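Local coordinates for N-acetyltransferase (Escherichia coli, PDB 6GTQ), which probably transfers an acetyl group from acetyl-coenzyme A to an amine of its substrate, as members of the GNAT acetyltransferase family do, at residues A16-D24 and P57-Y65. The protein carries 1 engineered substitution. Sequence-based numbering, arbitrary orientation.
Sequences ADYDLQRFD and PERQVLGYY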
# COMPACT_ATOMS: atom_id res chain seq x y z
N ALA A 16 -20.09 9.45 4.59
CA ALA A 16 -20.49 9.21 3.21
C ALA A 16 -20.91 7.75 2.98
O ALA A 16 -20.50 6.87 3.74
CB ALA A 16 -19.34 9.57 2.28
N ASP A 17 -21.73 7.52 1.93
CA ASP A 17 -22.21 6.20 1.50
C ASP A 17 -21.50 5.77 0.21
O ASP A 17 -21.29 6.58 -0.70
CB ASP A 17 -23.73 6.17 1.32
CG ASP A 17 -24.53 6.24 2.61
OD1 ASP A 17 -24.03 5.76 3.65
OD2 ASP A 17 -25.67 6.75 2.58
N TYR A 18 -21.12 4.48 0.14
CA TYR A 18 -20.38 3.89 -0.97
C TYR A 18 -21.08 2.70 -1.62
O TYR A 18 -21.75 1.93 -0.93
CB TYR A 18 -19.00 3.46 -0.47
CG TYR A 18 -18.09 4.62 -0.12
CD1 TYR A 18 -18.09 5.18 1.16
CD2 TYR A 18 -17.22 5.16 -1.07
CE1 TYR A 18 -17.26 6.25 1.48
CE2 TYR A 18 -16.37 6.22 -0.75
CZ TYR A 18 -16.40 6.77 0.52
OH TYR A 18 -15.57 7.83 0.81
N ASP A 19 -20.91 2.54 -2.96
CA ASP A 19 -21.46 1.40 -3.68
C ASP A 19 -20.36 0.34 -3.73
O ASP A 19 -19.40 0.46 -4.50
CB ASP A 19 -21.99 1.79 -5.07
CG ASP A 19 -22.84 0.70 -5.70
OD1 ASP A 19 -23.85 0.30 -5.08
OD2 ASP A 19 -22.49 0.25 -6.81
N LEU A 20 -20.45 -0.65 -2.85
CA LEU A 20 -19.45 -1.72 -2.76
C LEU A 20 -19.87 -3.15 -3.14
O LEU A 20 -19.05 -3.93 -3.62
CB LEU A 20 -18.85 -1.75 -1.35
CG LEU A 20 -18.03 -0.54 -0.88
CD1 LEU A 20 -18.56 0.75 -1.49
CD2 LEU A 20 -18.05 -0.46 0.64
N GLN A 21 -21.14 -3.49 -2.92
CA GLN A 21 -21.65 -4.83 -3.24
C GLN A 21 -21.21 -5.41 -4.59
O GLN A 21 -20.90 -6.61 -4.65
CB GLN A 21 -23.18 -4.89 -3.12
CG GLN A 21 -23.71 -4.85 -1.67
CD GLN A 21 -23.19 -5.93 -0.74
OE1 GLN A 21 -22.90 -5.68 0.44
NE2 GLN A 21 -23.08 -7.16 -1.22
N ARG A 22 -21.16 -4.59 -5.65
CA ARG A 22 -20.78 -5.02 -6.99
C ARG A 22 -19.29 -5.35 -7.17
O ARG A 22 -18.95 -6.08 -8.11
CB ARG A 22 -21.24 -3.99 -8.04
N PHE A 23 -18.40 -4.81 -6.30
CA PHE A 23 -16.94 -4.98 -6.36
C PHE A 23 -16.50 -6.45 -6.47
O PHE A 23 -16.99 -7.30 -5.73
CB PHE A 23 -16.24 -4.29 -5.17
CG PHE A 23 -14.72 -4.33 -5.18
CD1 PHE A 23 -13.98 -3.35 -5.83
CD2 PHE A 23 -14.03 -5.35 -4.52
CE1 PHE A 23 -12.59 -3.40 -5.85
CE2 PHE A 23 -12.64 -5.39 -4.54
CZ PHE A 23 -11.92 -4.42 -5.20
N ASP A 24 -15.57 -6.72 -7.42
CA ASP A 24 -14.99 -8.03 -7.70
C ASP A 24 -13.56 -7.92 -8.20
O ASP A 24 -13.33 -7.46 -9.31
CB ASP A 24 -15.88 -8.89 -8.64
CG ASP A 24 -15.51 -10.37 -8.74
OD1 ASP A 24 -14.56 -10.80 -8.05
OD2 ASP A 24 -16.18 -11.10 -9.51
N PRO A 57 -21.93 10.94 -7.30
CA PRO A 57 -22.54 10.95 -5.95
C PRO A 57 -22.74 9.53 -5.40
O PRO A 57 -22.67 9.34 -4.19
CB PRO A 57 -23.88 11.69 -6.17
CG PRO A 57 -23.75 12.37 -7.49
CD PRO A 57 -22.86 11.50 -8.30
N GLU A 58 -22.86 8.59 -6.32
CA GLU A 58 -23.07 7.18 -6.05
C GLU A 58 -21.87 6.49 -5.44
O GLU A 58 -22.01 5.46 -4.82
CB GLU A 58 -23.47 6.51 -7.35
CG GLU A 58 -24.81 6.97 -7.91
CD GLU A 58 -24.79 8.33 -8.59
OE1 GLU A 58 -23.76 9.00 -8.61
OE2 GLU A 58 -25.83 8.74 -9.14
N ARG A 59 -20.69 7.05 -5.66
CA ARG A 59 -19.42 6.55 -5.11
C ARG A 59 -19.06 5.07 -5.37
O ARG A 59 -18.79 4.33 -4.43
CB ARG A 59 -19.34 6.83 -3.60
CG ARG A 59 -19.17 8.29 -3.25
CD ARG A 59 -17.75 8.76 -3.51
NE ARG A 59 -17.66 10.22 -3.57
CZ ARG A 59 -16.85 10.88 -4.39
NH1 ARG A 59 -16.83 12.20 -4.38
NH2 ARG A 59 -16.05 10.22 -5.22
N GLN A 60 -19.08 4.66 -6.64
CA GLN A 60 -18.83 3.26 -6.99
C GLN A 60 -17.33 2.91 -6.83
O GLN A 60 -16.49 3.42 -7.57
CB GLN A 60 -19.31 2.99 -8.42
CG GLN A 60 -19.23 1.53 -8.85
CD GLN A 60 -19.87 1.27 -10.19
OE1 GLN A 60 -20.47 2.16 -10.81
NE2 GLN A 60 -19.74 0.04 -10.69
N VAL A 61 -17.02 2.05 -5.85
CA VAL A 61 -15.65 1.64 -5.53
C VAL A 61 -15.13 0.61 -6.52
O VAL A 61 -15.72 -0.45 -6.68
CB VAL A 61 -15.51 1.16 -4.05
CG1 VAL A 61 -14.12 0.61 -3.76
CG2 VAL A 61 -15.86 2.30 -3.09
N LEU A 62 -14.00 0.94 -7.18
CA LEU A 62 -13.35 0.08 -8.17
C LEU A 62 -11.93 -0.33 -7.75
O LEU A 62 -11.12 -0.76 -8.58
CB LEU A 62 -13.38 0.71 -9.58
CG LEU A 62 -14.76 0.82 -10.25
CD1 LEU A 62 -14.68 1.65 -11.51
CD2 LEU A 62 -15.37 -0.54 -10.55
N GLY A 63 -11.66 -0.25 -6.46
CA GLY A 63 -10.36 -0.58 -5.90
C GLY A 63 -10.15 0.07 -4.56
O GLY A 63 -10.76 1.11 -4.26
N TYR A 64 -9.30 -0.54 -3.73
CA TYR A 64 -8.98 -0.04 -2.40
C TYR A 64 -7.61 -0.48 -1.89
O TYR A 64 -7.00 -1.42 -2.40
CB TYR A 64 -10.08 -0.46 -1.40
CG TYR A 64 -10.04 -1.89 -0.90
CD1 TYR A 64 -9.31 -2.25 0.23
CD2 TYR A 64 -10.83 -2.88 -1.50
CE1 TYR A 64 -9.32 -3.55 0.73
CE2 TYR A 64 -10.87 -4.18 -0.99
CZ TYR A 64 -10.10 -4.51 0.12
OH TYR A 64 -10.13 -5.78 0.62
N TYR A 65 -7.17 0.20 -0.83
CA TYR A 65 -5.96 -0.15 -0.10
C TYR A 65 -6.13 0.25 1.37
O TYR A 65 -6.94 1.12 1.67
CB TYR A 65 -4.65 0.37 -0.76
CG TYR A 65 -4.29 1.82 -0.53
CD1 TYR A 65 -3.71 2.24 0.66
CD2 TYR A 65 -4.40 2.75 -1.56
CE1 TYR A 65 -3.33 3.56 0.86
CE2 TYR A 65 -4.01 4.08 -1.38
CZ TYR A 65 -3.47 4.48 -0.16
OH TYR A 65 -3.11 5.79 0.04
O HOH W 1 -23.69 7.20 -2.14
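Phe23 enters edge-on against the backbone at the start of strand 61-74. With CG anti to its own backbone N (chi1 -176°), the ring brings CE1 to 3.3 Å from Gly63 N, and Val61 O and Leu62 C also lie near the ring plane. The glycine belongs to a classic beta bulge, where Leu62 and Gly63 together sit opposite Leu52 of strand 48-53. The far side of the Phe23 ring reaches Tyr64, Phe23 CE2 to Tyr64 CE2 4.1 Å, with 52° between the ring planes. Val61 fills the middle: its CG2 branch meets Tyr18 CD2 at 3.8 Å. Ile51 packs on Val61, and Leu34 of helix 28-36 on Phe23.

Toward Pro57 the contact becomes polar and more exposed. A single bridge pairs Asp19 with Gln60: Asp19 N donates to Arg59 O (3.1 Å), and Val61 N donates to Asp19 O (3.2 Å), both with N-H...O angles near 164°. Beyond it, one water donates to both Asp17 O and Pro57 O, while Arg59 lays its aliphatic carbons beside the Tyr18 ring. Backbone bonds thus fix the loop's register, whereas apolar side chains pack its inner end against the GNAT sheet.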